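Local coordinates for proto-oncogene tyrosine-protein kinase receptor Ret (PDB 7AMK) that acts as a receptor tyrosine kinase, whose extracellular cadherin-like domains probably recognise GDNF together with its co-receptor GFR alpha 1, at residues V193-K198 with V224-E229; I140-E145 with E229-P234; S175-V180 with E199-D204; F260-D265 with K304-N309. The protein carries 4 engineered substitutions. One frame throughout, in Å; residues are numbered along the deposited sequence.

Interaction 1: V193-K198 with V224-E229. With CA (calcium ion), chain M; CA (calcium ion), chain L.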
loop_
_atom_site.group_PDB
_atom_site.type_symbol
_atom_site.label_atom_id
_atom_site.label_comp_id
_atom_site.label_asym_id
_atom_site.label_seq_id
_atom_site.Cartn_x
_atom_site.Cartn_y
_atom_site.Cartn_z
ATOM N N VAL A 193 20.315 37.171 -12.160
ATOM C CA VAL A 193 20.502 35.813 -12.645
ATOM C C VAL A 193 19.249 34.991 -12.317
ATOM O O VAL A 193 18.340 35.449 -11.621
ATOM C CB VAL A 193 21.785 35.186 -12.066
ATOM C CG1 VAL A 193 22.940 36.088 -12.422
ATOM C CG2 VAL A 193 21.689 35.036 -10.517
ATOM N N ASP A 194 19.197 33.777 -12.866
ATOM C CA ASP A 194 18.026 32.905 -12.788
ATOM C C ASP A 194 18.497 31.561 -12.262
ATOM O O ASP A 194 19.216 30.823 -12.956
ATOM C CB ASP A 194 17.334 32.793 -14.158
ATOM C CG ASP A 194 16.090 31.864 -14.147
ATOM O OD1 ASP A 194 15.625 31.451 -13.063
ATOM O OD2 ASP A 194 15.582 31.530 -15.241
ATOM N N ARG A 195 18.137 31.256 -11.014
ATOM C CA ARG A 195 18.550 29.991 -10.425
ATOM C C ARG A 195 18.107 28.827 -11.313
ATOM O O ARG A 195 18.826 27.833 -11.452
ATOM C CB ARG A 195 17.981 29.866 -9.009
ATOM C CG ARG A 195 18.613 28.758 -8.142
ATOM C CD ARG A 195 18.247 27.334 -8.572
ATOM N NE ARG A 195 16.809 27.105 -8.565
ATOM C CZ ARG A 195 16.205 25.932 -8.744
ATOM N NH1 ARG A 195 16.883 24.809 -8.916
ATOM N NH2 ARG A 195 14.878 25.888 -8.756
ATOM N N GLU A 196 16.943 28.953 -11.956
ATOM C CA GLU A 196 16.424 27.887 -12.807
ATOM C C GLU A 196 17.225 27.716 -14.091
ATOM O O GLU A 196 17.130 26.671 -14.738
ATOM C CB GLU A 196 14.949 28.137 -13.153
ATOM C CG GLU A 196 13.946 27.640 -12.094
ATOM C CD GLU A 196 13.834 28.564 -10.859
ATOM O OE1 GLU A 196 13.933 29.803 -11.023
ATOM O OE2 GLU A 196 13.629 28.047 -9.731
ATOM N N GLU A 197 17.988 28.711 -14.499
ATOM C CA GLU A 197 18.865 28.497 -15.638
ATOM C C GLU A 197 20.199 27.928 -15.192
ATOM O O GLU A 197 20.712 26.999 -15.829
ATOM C CB GLU A 197 19.088 29.800 -16.410
ATOM N N LYS A 198 20.747 28.444 -14.089
ATOM C CA LYS A 198 22.058 28.017 -13.626
ATOM C C LYS A 198 22.168 28.264 -12.125
ATOM O O LYS A 198 21.877 29.371 -11.664
ATOM C CB LYS A 198 23.149 28.776 -14.395
ATOM C CG LYS A 198 24.366 27.907 -14.733
ATOM C CD LYS A 198 25.486 28.736 -15.364
ATOM C CE LYS A 198 26.642 27.842 -15.790
ATOM N NZ LYS A 198 27.790 28.629 -16.310
ATOM N N VAL A 224 30.380 30.887 -7.868
ATOM C CA VAL A 224 29.365 31.628 -7.126
ATOM C C VAL A 224 28.114 30.754 -7.052
ATOM O O VAL A 224 27.646 30.247 -8.076
ATOM C CB VAL A 224 29.067 32.995 -7.781
ATOM C CG1 VAL A 224 27.983 33.744 -7.006
ATOM C CG2 VAL A 224 30.378 33.874 -7.964
ATOM N N ASN A 225 27.593 30.556 -5.847
ATOM C CA ASN A 225 26.369 29.787 -5.684
ATOM C C ASN A 225 25.169 30.709 -5.871
ATOM O O ASN A 225 25.209 31.863 -5.456
ATOM C CB ASN A 225 26.311 29.122 -4.306
ATOM C CG ASN A 225 27.414 28.063 -4.097
ATOM O OD1 ASN A 225 27.403 27.012 -4.724
ATOM N ND2 ASN A 225 28.343 28.344 -3.196
ATOM N N ILE A 226 24.132 30.224 -6.560
ATOM C CA ILE A 226 22.915 31.008 -6.795
ATOM C C ILE A 226 21.799 30.437 -5.932
ATOM O O ILE A 226 21.404 29.271 -6.098
ATOM C CB ILE A 226 22.491 31.030 -8.272
ATOM C CG1 ILE A 226 23.646 31.447 -9.219
ATOM C CG2 ILE A 226 21.281 31.958 -8.440
ATOM C CD1 ILE A 226 24.255 32.847 -8.984
ATOM N N TYR A 227 21.300 31.255 -5.010
ATOM C CA TYR A 227 20.196 30.867 -4.146
ATOM C C TYR A 227 18.851 31.113 -4.816
ATOM O O TYR A 227 18.683 32.029 -5.621
ATOM C CB TYR A 227 20.244 31.625 -2.822
ATOM C CG TYR A 227 21.343 31.164 -1.903
ATOM C CD1 TYR A 227 22.207 30.134 -2.266
ATOM C CD2 TYR A 227 21.499 31.737 -0.657
ATOM C CE1 TYR A 227 23.224 29.702 -1.403
ATOM C CE2 TYR A 227 22.489 31.320 0.207
ATOM C CZ TYR A 227 23.352 30.318 -0.167
ATOM O OH TYR A 227 24.334 29.954 0.717
ATOM N N ASP A 228 17.893 30.284 -4.454
ATOM C CA ASP A 228 16.596 30.219 -5.099
ATOM C C ASP A 228 15.614 31.107 -4.364
ATOM O O ASP A 228 15.680 31.274 -3.146
ATOM C CB ASP A 228 16.088 28.772 -5.093
ATOM C CG ASP A 228 14.852 28.581 -5.903
ATOM O OD1 ASP A 228 14.913 28.817 -7.110
ATOM O OD2 ASP A 228 13.825 28.160 -5.342
ATOM N N GLU A 229 14.673 31.658 -5.109
ATOM C CA GLU A 229 13.510 32.268 -4.493
ATOM C C GLU A 229 12.266 31.678 -5.143
ATOM O O GLU A 229 12.342 30.994 -6.164
ATOM C CB GLU A 229 13.547 33.793 -4.604
ATOM C CG GLU A 229 13.191 34.326 -5.935
ATOM C CD GLU A 229 13.102 35.852 -5.920
ATOM O OE1 GLU A 229 13.429 36.442 -4.868
ATOM O OE2 GLU A 229 12.708 36.463 -6.946
HETATM CA CA CA M . 13.156 30.078 -8.237
HETATM CA CA CA L . 14.067 32.035 -11.502
HETATM O O HOH W 1 12.386 31.640 -13.078
HETATM O O HOH W 2 14.562 34.201 -12.197
#
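Arg195 bends over the end of the 224-227 strand so that its guanidinium reaches Asp228. CG starts anti to the backbone N, and two bends, at chi2 (-71°) and chi3 (-58°), fold the chain back until NE donates a hydrogen bond, part of a salt bridge, to Asp228 OD1 at 2.9 Å. The two flat groups stand nearly perpendicular (88°), and NE meets the oxygen from above the carboxylate plane. A weak second bond runs from NH2 to the same oxygen, while NH2 forms a salt bridge to Glu196 OE2 at 2.7 Å. Asp228 OD1 also binds a calcium ion at 2.4 Å, which Glu196 OE2 and Glu229 O help to hold; the arginine probably offsets part of the negative charge round the metal. Next to these polar groups Ile226 is buried: its CG2 takes Val193 CG2 at 3.7 Å and Arg195 CB at 3.9 Å, and CG1 touches Lys198 O. Asp194-Arg195-Glu196 resembles the DRE motif of cadherins; within it Glu196 N donates to Asp194 OD1 in an Asx turn, and both acids bind calcium. Strand 215-227, which carries Ile226, runs between strands 139-141 and 200-210, whose Ile140 and Tyr201 pack on the same isoleucine.

Interaction 2: I140-E145 with E229-P234. With CA (calcium ion), chain M; CA (calcium ion), chain L; CA (calcium ion), chain N.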
loop_
_atom_site.group_PDB
_atom_site.type_symbol
_atom_site.label_atom_id
_atom_site.label_comp_id
_atom_site.label_asym_id
_atom_site.label_seq_id
_atom_site.Cartn_x
_atom_site.Cartn_y
_atom_site.Cartn_z
ATOM N N ILE A 140 24.846 34.560 -4.165
ATOM C CA ILE A 140 23.840 35.592 -4.330
ATOM C C ILE A 140 22.509 34.889 -4.571
ATOM O O ILE A 140 22.456 33.705 -4.902
ATOM C CB ILE A 140 24.178 36.548 -5.485
ATOM C CG1 ILE A 140 24.440 35.726 -6.745
ATOM C CG2 ILE A 140 25.424 37.321 -5.196
ATOM C CD1 ILE A 140 24.648 36.561 -7.973
ATOM N N THR A 141 21.429 35.636 -4.419
ATOM C CA THR A 141 20.114 35.100 -4.715
ATOM C C THR A 141 19.700 35.543 -6.111
ATOM O O THR A 141 20.088 36.616 -6.574
ATOM C CB THR A 141 19.085 35.544 -3.675
ATOM O OG1 THR A 141 19.530 35.132 -2.384
ATOM C CG2 THR A 141 17.695 34.901 -3.949
ATOM N N GLU A 142 18.938 34.686 -6.789
ATOM C CA GLU A 142 18.430 35.017 -8.115
ATOM C C GLU A 142 17.534 36.263 -8.042
ATOM O O GLU A 142 17.088 36.681 -6.968
ATOM C CB GLU A 142 17.678 33.809 -8.691
ATOM C CG GLU A 142 16.445 33.427 -7.894
ATOM C CD GLU A 142 15.513 32.477 -8.619
ATOM O OE1 GLU A 142 15.610 32.315 -9.855
ATOM O OE2 GLU A 142 14.674 31.884 -7.919
ATOM N N ASN A 143 17.317 36.890 -9.199
ATOM C CA ASN A 143 16.358 38.013 -9.348
ATOM C C ASN A 143 16.693 39.203 -8.445
ATOM O O ASN A 143 15.802 39.833 -7.869
ATOM C CB ASN A 143 14.917 37.575 -9.074
ATOM C CG ASN A 143 14.491 36.397 -9.909
ATOM O OD1 ASN A 143 14.939 36.224 -11.036
ATOM N ND2 ASN A 143 13.618 35.564 -9.350
ATOM N N ARG A 144 17.977 39.520 -8.314
ATOM C CA ARG A 144 18.423 40.583 -7.424
ATOM C C ARG A 144 19.264 41.598 -8.183
ATOM O O ARG A 144 19.854 41.298 -9.224
ATOM C CB ARG A 144 19.255 40.043 -6.249
ATOM C CG ARG A 144 18.489 39.258 -5.238
ATOM C CD ARG A 144 17.491 40.130 -4.520
ATOM N NE ARG A 144 16.861 39.391 -3.430
ATOM C CZ ARG A 144 15.764 38.661 -3.564
ATOM N NH1 ARG A 144 15.141 38.564 -4.724
ATOM N NH2 ARG A 144 15.276 38.014 -2.508
ATOM N N GLU A 145 19.371 42.776 -7.578
ATOM C CA GLU A 145 20.081 43.907 -8.159
ATOM C C GLU A 145 21.587 43.638 -8.275
ATOM O O GLU A 145 22.232 43.233 -7.297
ATOM C CB GLU A 145 19.838 45.152 -7.296
ATOM C CG GLU A 145 20.976 46.179 -7.306
ATOM C CD GLU A 145 20.462 47.619 -7.406
ATOM O OE1 GLU A 145 19.442 47.834 -8.097
ATOM O OE2 GLU A 145 21.078 48.534 -6.810
ATOM N N GLU A 229 14.673 31.658 -5.109
ATOM C CA GLU A 229 13.510 32.268 -4.493
ATOM C C GLU A 229 12.266 31.678 -5.143
ATOM O O GLU A 229 12.342 30.994 -6.164
ATOM C CB GLU A 229 13.547 33.793 -4.604
ATOM C CG GLU A 229 13.191 34.326 -5.935
ATOM C CD GLU A 229 13.102 35.852 -5.920
ATOM O OE1 GLU A 229 13.429 36.442 -4.868
ATOM O OE2 GLU A 229 12.708 36.463 -6.946
ATOM N N ASP A 230 11.114 31.931 -4.531
ATOM C CA ASP A 230 9.849 31.348 -4.975
ATOM C C ASP A 230 9.335 32.231 -6.106
ATOM O O ASP A 230 8.672 33.242 -5.886
ATOM C CB ASP A 230 8.869 31.238 -3.804
ATOM C CG ASP A 230 7.509 30.618 -4.194
ATOM O OD1 ASP A 230 7.308 30.167 -5.339
ATOM O OD2 ASP A 230 6.628 30.599 -3.316
ATOM N N ASP A 231 9.675 31.859 -7.341
ATOM C CA ASP A 231 9.293 32.669 -8.495
ATOM C C ASP A 231 8.660 31.813 -9.588
ATOM O O ASP A 231 8.645 32.217 -10.756
ATOM C CB ASP A 231 10.498 33.470 -9.036
ATOM C CG ASP A 231 11.613 32.565 -9.628
ATOM O OD1 ASP A 231 11.511 31.322 -9.573
ATOM O OD2 ASP A 231 12.592 33.118 -10.170
ATOM N N ASN A 232 8.150 30.638 -9.229
ATOM C CA ASN A 232 7.448 29.771 -10.161
ATOM C C ASN A 232 6.184 29.254 -9.495
ATOM O O ASN A 232 6.230 28.792 -8.354
ATOM C CB ASN A 232 8.329 28.604 -10.615
ATOM C CG ASN A 232 9.490 29.058 -11.486
ATOM O OD1 ASN A 232 9.365 29.140 -12.709
ATOM N ND2 ASN A 232 10.624 29.361 -10.856
ATOM N N SER A 233 5.052 29.361 -10.205
ATOM C CA SER A 233 3.824 28.860 -9.624
ATOM C C SER A 233 3.677 27.363 -9.860
ATOM O O SER A 233 4.203 26.822 -10.837
ATOM C CB SER A 233 2.621 29.578 -10.211
ATOM O OG SER A 233 2.660 29.526 -11.618
ATOM N N PRO A 234 2.976 26.685 -8.958
ATOM C CA PRO A 234 2.711 25.260 -9.142
ATOM C C PRO A 234 1.773 25.018 -10.310
ATOM O O PRO A 234 1.006 25.887 -10.714
ATOM C CB PRO A 234 2.073 24.857 -7.820
ATOM C CG PRO A 234 1.454 26.122 -7.316
ATOM C CD PRO A 234 2.411 27.195 -7.701
HETATM CA CA CA M . 13.156 30.078 -8.237
HETATM CA CA CA L . 14.067 32.035 -11.502
HETATM CA CA CA N . 7.048 28.093 -6.365
HETATM O O HOH W 1 12.386 31.640 -13.078
HETATM O O HOH W 2 14.562 34.201 -12.197
#
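Glu229 meets the 140-145 segment along its whole length. Its CB lies against Thr141 CG2 at 4.3 Å, a loose touch. With chi1 at 77°, CG sits between the backbone N and the carbonyl carbon and passes Glu142 OE2 at 3.5 Å; the chain then runs extended, carrying the carboxylate up to Asn143 and Arg144. Glu229 OE2 accepts from Asn143 ND2 at 2.7 Å, in the amide plane of the asparagine but from above the carboxylate plane. Glu229 OE1 takes Arg144 NH1 at 2.7 Å in a salt bridge, with a weak bond from NH2 beside it, and Thr141 CG2 covers one face of that guanidinium. The other hydrogen of Asn143 ND2 goes to Asp231 OD2 at 2.8 Å, so one amide ties two acids together. At its backbone, Glu229 N donates a nearly straight bond (169°) to the anti lone pair of Glu142 OE2. Both Glu142 and Asp231 bridge two calcium ions, each giving one oxygen to either metal, and Glu229 O joins the ion bound by Glu142 OE2. Residues 228-232 recall the DxNDN linker of cadherins. Because the metal ligands come from both segments, the join of the second and third cadherin-like domains probably depends on calcium to offset the mutual repulsion of Glu142 and Asp231, whereas the carboxylate of Glu229 is probably balanced by Arg144.

Interaction 3: S175-V180 with E199-D204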
loop_
_atom_site.group_PDB
_atom_site.type_symbol
_atom_site.label_atom_id
_atom_site.label_comp_id
_atom_site.label_asym_id
_atom_site.label_seq_id
_atom_site.Cartn_x
_atom_site.Cartn_y
_atom_site.Cartn_z
ATOM N N SER A 175 30.392 34.436 -22.217
ATOM C CA SER A 175 29.945 35.654 -21.565
ATOM C C SER A 175 29.299 35.311 -20.227
ATOM O O SER A 175 28.441 34.426 -20.138
ATOM C CB SER A 175 28.968 36.404 -22.455
ATOM O OG SER A 175 28.656 37.650 -21.868
ATOM N N VAL A 176 29.715 36.017 -19.184
ATOM C CA VAL A 176 29.257 35.746 -17.828
ATOM C C VAL A 176 28.796 37.060 -17.206
ATOM O O VAL A 176 29.357 38.122 -17.504
ATOM C CB VAL A 176 30.370 35.074 -17.006
ATOM C CG1 VAL A 176 29.973 34.940 -15.557
ATOM C CG2 VAL A 176 30.652 33.693 -17.568
ATOM N N PRO A 177 27.779 37.049 -16.391
ATOM C CA PRO A 177 27.360 38.301 -15.739
ATOM C C PRO A 177 28.235 38.684 -14.537
ATOM O O PRO A 177 27.739 39.177 -13.519
ATOM C CB PRO A 177 25.909 37.995 -15.327
ATOM C CG PRO A 177 25.858 36.522 -15.157
ATOM C CD PRO A 177 26.794 35.968 -16.210
ATOM N N PHE A 178 29.540 38.469 -14.639
ATOM C CA PHE A 178 30.489 38.860 -13.610
ATOM C C PHE A 178 31.672 39.556 -14.272
ATOM O O PHE A 178 32.102 39.159 -15.357
ATOM C CB PHE A 178 30.961 37.645 -12.803
ATOM C CG PHE A 178 29.842 36.898 -12.108
ATOM C CD1 PHE A 178 29.158 35.872 -12.751
ATOM C CD2 PHE A 178 29.467 37.228 -10.826
ATOM C CE1 PHE A 178 28.110 35.186 -12.105
ATOM C CE2 PHE A 178 28.447 36.537 -10.186
ATOM C CZ PHE A 178 27.762 35.528 -10.821
ATOM N N ALA A 179 32.181 40.607 -13.630
ATOM C CA ALA A 179 33.314 41.363 -14.143
ATOM C C ALA A 179 34.054 41.958 -12.945
ATOM O O ALA A 179 33.587 41.883 -11.807
ATOM C CB ALA A 179 32.851 42.451 -15.123
ATOM N N VAL A 180 35.215 42.552 -13.190
ATOM C CA VAL A 180 35.915 43.316 -12.167
ATOM C C VAL A 180 35.726 44.803 -12.462
ATOM O O VAL A 180 35.810 45.235 -13.621
ATOM C CB VAL A 180 37.410 42.951 -12.094
ATOM C CG1 VAL A 180 38.148 43.986 -11.221
ATOM C CG2 VAL A 180 37.607 41.563 -11.541
ATOM N N GLU A 199 22.577 27.237 -11.369
ATOM C CA GLU A 199 22.672 27.301 -9.913
ATOM C C GLU A 199 24.084 27.566 -9.409
ATOM O O GLU A 199 24.245 27.823 -8.215
ATOM C CB GLU A 199 22.177 25.988 -9.259
ATOM C CG GLU A 199 20.831 25.425 -9.804
ATOM C CD GLU A 199 20.292 24.270 -8.965
ATOM O OE1 GLU A 199 20.393 24.336 -7.714
ATOM O OE2 GLU A 199 19.769 23.291 -9.562
ATOM N N VAL A 200 25.097 27.478 -10.271
ATOM C CA VAL A 200 26.502 27.659 -9.900
ATOM C C VAL A 200 27.222 28.297 -11.078
ATOM O O VAL A 200 27.192 27.761 -12.190
ATOM C CB VAL A 200 27.206 26.329 -9.556
ATOM C CG1 VAL A 200 28.680 26.599 -9.251
ATOM C CG2 VAL A 200 26.556 25.587 -8.388
ATOM N N TYR A 201 27.879 29.421 -10.859
ATOM C CA TYR A 201 28.719 29.989 -11.900
ATOM C C TYR A 201 30.179 29.700 -11.581
ATOM O O TYR A 201 30.659 30.024 -10.495
ATOM C CB TYR A 201 28.483 31.483 -12.046
ATOM C CG TYR A 201 27.238 31.839 -12.814
ATOM C CD1 TYR A 201 26.005 31.934 -12.180
ATOM C CD2 TYR A 201 27.303 32.097 -14.176
ATOM C CE1 TYR A 201 24.891 32.240 -12.872
ATOM C CE2 TYR A 201 26.200 32.430 -14.876
ATOM C CZ TYR A 201 24.985 32.505 -14.230
ATOM O OH TYR A 201 23.877 32.877 -14.957
ATOM N N HIS A 202 30.868 29.080 -12.526
ATOM C CA HIS A 202 32.298 28.841 -12.418
ATOM C C HIS A 202 33.047 30.034 -12.988
ATOM O O HIS A 202 32.771 30.476 -14.109
ATOM C CB HIS A 202 32.701 27.568 -13.158
ATOM C CG HIS A 202 32.144 26.318 -12.549
ATOM N ND1 HIS A 202 32.640 25.772 -11.380
ATOM C CD2 HIS A 202 31.121 25.515 -12.936
ATOM C CE1 HIS A 202 31.954 24.681 -11.082
ATOM N NE2 HIS A 202 31.029 24.502 -12.009
ATOM N N LEU A 203 33.965 30.565 -12.199
ATOM C CA LEU A 203 34.717 31.757 -12.550
ATOM C C LEU A 203 36.199 31.448 -12.420
ATOM O O LEU A 203 36.616 30.665 -11.554
ATOM C CB LEU A 203 34.345 32.963 -11.645
ATOM C CG LEU A 203 32.877 33.439 -11.665
ATOM C CD1 LEU A 203 32.625 34.672 -10.740
ATOM C CD2 LEU A 203 32.473 33.788 -13.095
ATOM N N ASP A 204 36.976 32.028 -13.327
ATOM C CA ASP A 204 38.425 32.077 -13.224
ATOM C C ASP A 204 38.834 33.543 -13.124
ATOM O O ASP A 204 38.578 34.327 -14.044
ATOM C CB ASP A 204 39.099 31.387 -14.422
ATOM C CG ASP A 204 40.426 30.700 -14.038
ATOM O OD1 ASP A 204 40.688 30.517 -12.836
ATOM O OD2 ASP A 204 41.217 30.345 -14.938
#
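Phe178 drives the edge of its ring into the face of Tyr201, with CE1 3.5 Å from Tyr201 CG and displaced toward the rim of the tyrosine. It is a T-shaped pair, the centroids 5.3 Å apart and the planes at 62°. Each ring has CG anti to its own carbonyl carbon and a chi2 close to 90°, which turns the phenylalanine edge-on to its partner. Leu203, two residues beyond Tyr201 on its strand, holds its CD1 over one face of Phe178, 4.2 Å from the ring centroid in a CH-pi contact. The two segments belong to opposing layers of the cadherin-like beta sandwich: strand 178-181 lies in the three-stranded sheet with 147-151 and 186-189, strand 200-210 in the four-stranded one, and these side chains interlock between them. A serine in place of Phe178 would probably open a gap against the Tyr201 face and leave Leu203 CD1 without the ring it covers. Val176 has CG1 anti to its backbone N (chi1 173°), which sends this methyl to Leu203 CD2 at 3.7 Å and to the edge of the Phe178 ring. Pro177 brings CD to Tyr201 CE2 at 3.8 Å.

Interaction 4: F260-D265 with K304-N309. With CA (calcium ion), chain N; CA (calcium ion), chain M.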
loop_
_atom_site.group_PDB
_atom_site.type_symbol
_atom_site.label_atom_id
_atom_site.label_comp_id
_atom_site.label_asym_id
_atom_site.label_seq_id
_atom_site.Cartn_x
_atom_site.Cartn_y
_atom_site.Cartn_z
ATOM N N PHE A 260 -0.569 14.823 -8.776
ATOM C CA PHE A 260 0.786 15.350 -8.724
ATOM C C PHE A 260 0.773 16.814 -9.121
ATOM O O PHE A 260 0.158 17.181 -10.127
ATOM C CB PHE A 260 1.717 14.567 -9.658
ATOM C CG PHE A 260 1.961 13.154 -9.214
ATOM C CD1 PHE A 260 2.916 12.877 -8.252
ATOM C CD2 PHE A 260 1.212 12.117 -9.729
ATOM C CE1 PHE A 260 3.136 11.574 -7.828
ATOM C CE2 PHE A 260 1.420 10.818 -9.310
ATOM C CZ PHE A 260 2.388 10.544 -8.357
ATOM N N VAL A 261 1.453 17.643 -8.332
ATOM C CA VAL A 261 1.618 19.060 -8.618
ATOM C C VAL A 261 3.109 19.338 -8.653
ATOM O O VAL A 261 3.856 18.825 -7.815
ATOM C CB VAL A 261 0.893 19.940 -7.572
ATOM C CG1 VAL A 261 1.396 21.382 -7.621
ATOM C CG2 VAL A 261 -0.627 19.843 -7.782
ATOM N N TYR A 262 3.543 20.128 -9.621
ATOM C CA TYR A 262 4.953 20.386 -9.840
ATOM C C TYR A 262 5.267 21.857 -9.633
ATOM O O TYR A 262 4.442 22.734 -9.909
ATOM C CB TYR A 262 5.392 19.958 -11.249
ATOM C CG TYR A 262 5.032 18.520 -11.551
ATOM C CD1 TYR A 262 3.773 18.183 -12.054
ATOM C CD2 TYR A 262 5.938 17.491 -11.312
ATOM C CE1 TYR A 262 3.441 16.853 -12.321
ATOM C CE2 TYR A 262 5.617 16.183 -11.567
ATOM C CZ TYR A 262 4.377 15.854 -12.072
ATOM O OH TYR A 262 4.090 14.522 -12.321
ATOM N N ASP A 263 6.474 22.117 -9.134
ATOM C CA ASP A 263 6.922 23.487 -8.898
ATOM C C ASP A 263 8.415 23.535 -9.199
ATOM O O ASP A 263 9.189 22.771 -8.614
ATOM C CB ASP A 263 6.622 23.916 -7.451
ATOM C CG ASP A 263 6.750 25.415 -7.232
ATOM O OD1 ASP A 263 7.746 26.009 -7.667
ATOM O OD2 ASP A 263 5.848 26.003 -6.612
ATOM N N ARG A 264 8.819 24.411 -10.121
ATOM C CA ARG A 264 10.222 24.450 -10.519
ATOM C C ARG A 264 11.139 24.975 -9.424
ATOM O O ARG A 264 12.354 24.739 -9.488
ATOM C CB ARG A 264 10.383 25.287 -11.786
ATOM C CG ARG A 264 9.656 24.660 -12.957
ATOM C CD ARG A 264 9.951 25.356 -14.278
ATOM N NE ARG A 264 9.235 24.687 -15.366
ATOM C CZ ARG A 264 9.672 23.617 -16.022
ATOM N NH1 ARG A 264 10.851 23.073 -15.757
ATOM N NH2 ARG A 264 8.903 23.080 -16.968
ATOM N N ASP A 265 10.595 25.671 -8.430
ATOM C CA ASP A 265 11.382 26.142 -7.301
ATOM C C ASP A 265 11.753 24.986 -6.366
ATOM O O ASP A 265 11.058 23.969 -6.278
ATOM C CB ASP A 265 10.613 27.205 -6.518
ATOM C CG ASP A 265 10.257 28.405 -7.366
ATOM O OD1 ASP A 265 11.118 28.845 -8.155
ATOM O OD2 ASP A 265 9.111 28.905 -7.267
ATOM N N LYS A 304 14.776 16.370 -10.187
ATOM C CA LYS A 304 15.375 17.244 -11.203
ATOM C C LYS A 304 15.287 16.722 -12.636
ATOM O O LYS A 304 15.104 17.535 -13.548
ATOM C CB LYS A 304 16.857 17.572 -10.863
ATOM C CG LYS A 304 17.884 16.537 -11.272
ATOM C CD LYS A 304 19.291 16.898 -10.781
ATOM C CE LYS A 304 20.325 16.196 -11.650
ATOM N NZ LYS A 304 21.645 15.922 -10.989
ATOM N N ALA A 305 15.353 15.405 -12.864
ATOM C CA ALA A 305 15.333 14.847 -14.215
ATOM C C ALA A 305 14.102 15.296 -14.999
ATOM O O ALA A 305 14.210 15.702 -16.165
ATOM C CB ALA A 305 15.396 13.319 -14.135
ATOM N N ILE A 306 12.921 15.216 -14.389
ATOM C CA ILE A 306 11.718 15.617 -15.103
ATOM C C ILE A 306 11.672 17.115 -15.396
ATOM O O ILE A 306 10.862 17.541 -16.221
ATOM C CB ILE A 306 10.466 15.203 -14.311
ATOM C CG1 ILE A 306 10.448 15.894 -12.949
ATOM C CG2 ILE A 306 10.432 13.708 -14.144
ATOM C CD1 ILE A 306 9.319 15.418 -12.050
ATOM N N PHE A 307 12.487 17.935 -14.734
ATOM C CA PHE A 307 12.466 19.372 -14.969
ATOM C C PHE A 307 13.516 19.801 -15.980
ATOM O O PHE A 307 13.811 21.003 -16.086
ATOM C CB PHE A 307 12.685 20.153 -13.660
ATOM C CG PHE A 307 11.587 19.982 -12.631
ATOM C CD1 PHE A 307 10.296 20.428 -12.885
ATOM C CD2 PHE A 307 11.864 19.413 -11.395
ATOM C CE1 PHE A 307 9.301 20.291 -11.942
ATOM C CE2 PHE A 307 10.867 19.282 -10.433
ATOM C CZ PHE A 307 9.585 19.716 -10.707
ATOM N N GLY A 308 14.093 18.851 -16.712
ATOM C CA GLY A 308 15.241 19.154 -17.536
ATOM C C GLY A 308 16.525 19.208 -16.740
ATOM O O GLY A 308 17.386 20.051 -17.019
ATOM N N ASN A 309 16.663 18.340 -15.729
ATOM C CA ASN A 309 17.885 18.230 -14.923
ATOM C C ASN A 309 18.143 19.519 -14.145
ATOM O O ASN A 309 19.282 19.979 -14.023
ATOM C CB ASN A 309 19.092 17.855 -15.790
ATOM C CG ASN A 309 20.166 17.112 -15.015
HETATM CA CA CA N . 7.048 28.093 -6.365
HETATM CA CA CA M . 13.156 30.078 -8.237
#
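Phe307 is the centre of the contact, its ring pushed in between Tyr262, Asp263 and Arg264. CE1 comes to Tyr262 CB at 4.0 Å, the latter lying at the edge of the phenylalanine, and CZ touches Asp263 O at 3.7 Å. Arg264 passes beside the ring with its guanidinium turned 68° from it; NH1 is 3.9 Å from Phe307 CD1, and Phe307 O lies at the guanidinium edge without a hydrogen bond being formed. Ile306 adds a second apolar touch, CD1 to Tyr262 CE2 at 3.8 Å, and its CG1 covers the Phe307 ring face over the centre. With Phe307 cut back to alanine, a gap would probably open beside Tyr262 CB and Asp263 O, and Ile306 CG1 would lose the ring it covers. Behind this shell, a short 3-10 turn at 305-306 leads into Phe307, whose N bonds to Lys304 O at 2.9 Å. In the strand segment, Asp265 N donates to the anti lone pair of Asp263 OD1 at 3.0 Å, closing an Asx turn. Asp263 grips one calcium ion with both oxygens, and Asp265 bridges from it to a second; Asn277 and Asp341 help complete the first site. Mostly apolar packing, with no hydrogen bond across, joins the 304-309 loop to the strand end of the third cadherin-like domain, while the CB atoms of Asp263 and Asp265 lead away from that loop, toward the metal sites.

Interactions 1, 2 and 4 meet round the calcium ions between the second and third cadherin-like domains: interactions 1 and 2 share Glu229 and two of the metals, Asp265 of interaction 4 joins one of these, and interactions 2 and 4 share a further calcium. Interaction 2 is a surface contact of charges and amides, and its chain loop encloses interactions 1 and 3; the other three are partly buried. Interaction 1 mixes a buried isoleucine with salt bridges, whereas interaction 3, about 12 Å from it centre to centre, is wholly apolar and aromatic. The sheet containing strands 139-141, 215-227 and 200-210 serves interactions 1, 2 and 3. Interaction 4, across the junction, packs apolar groups behind its metal ligands.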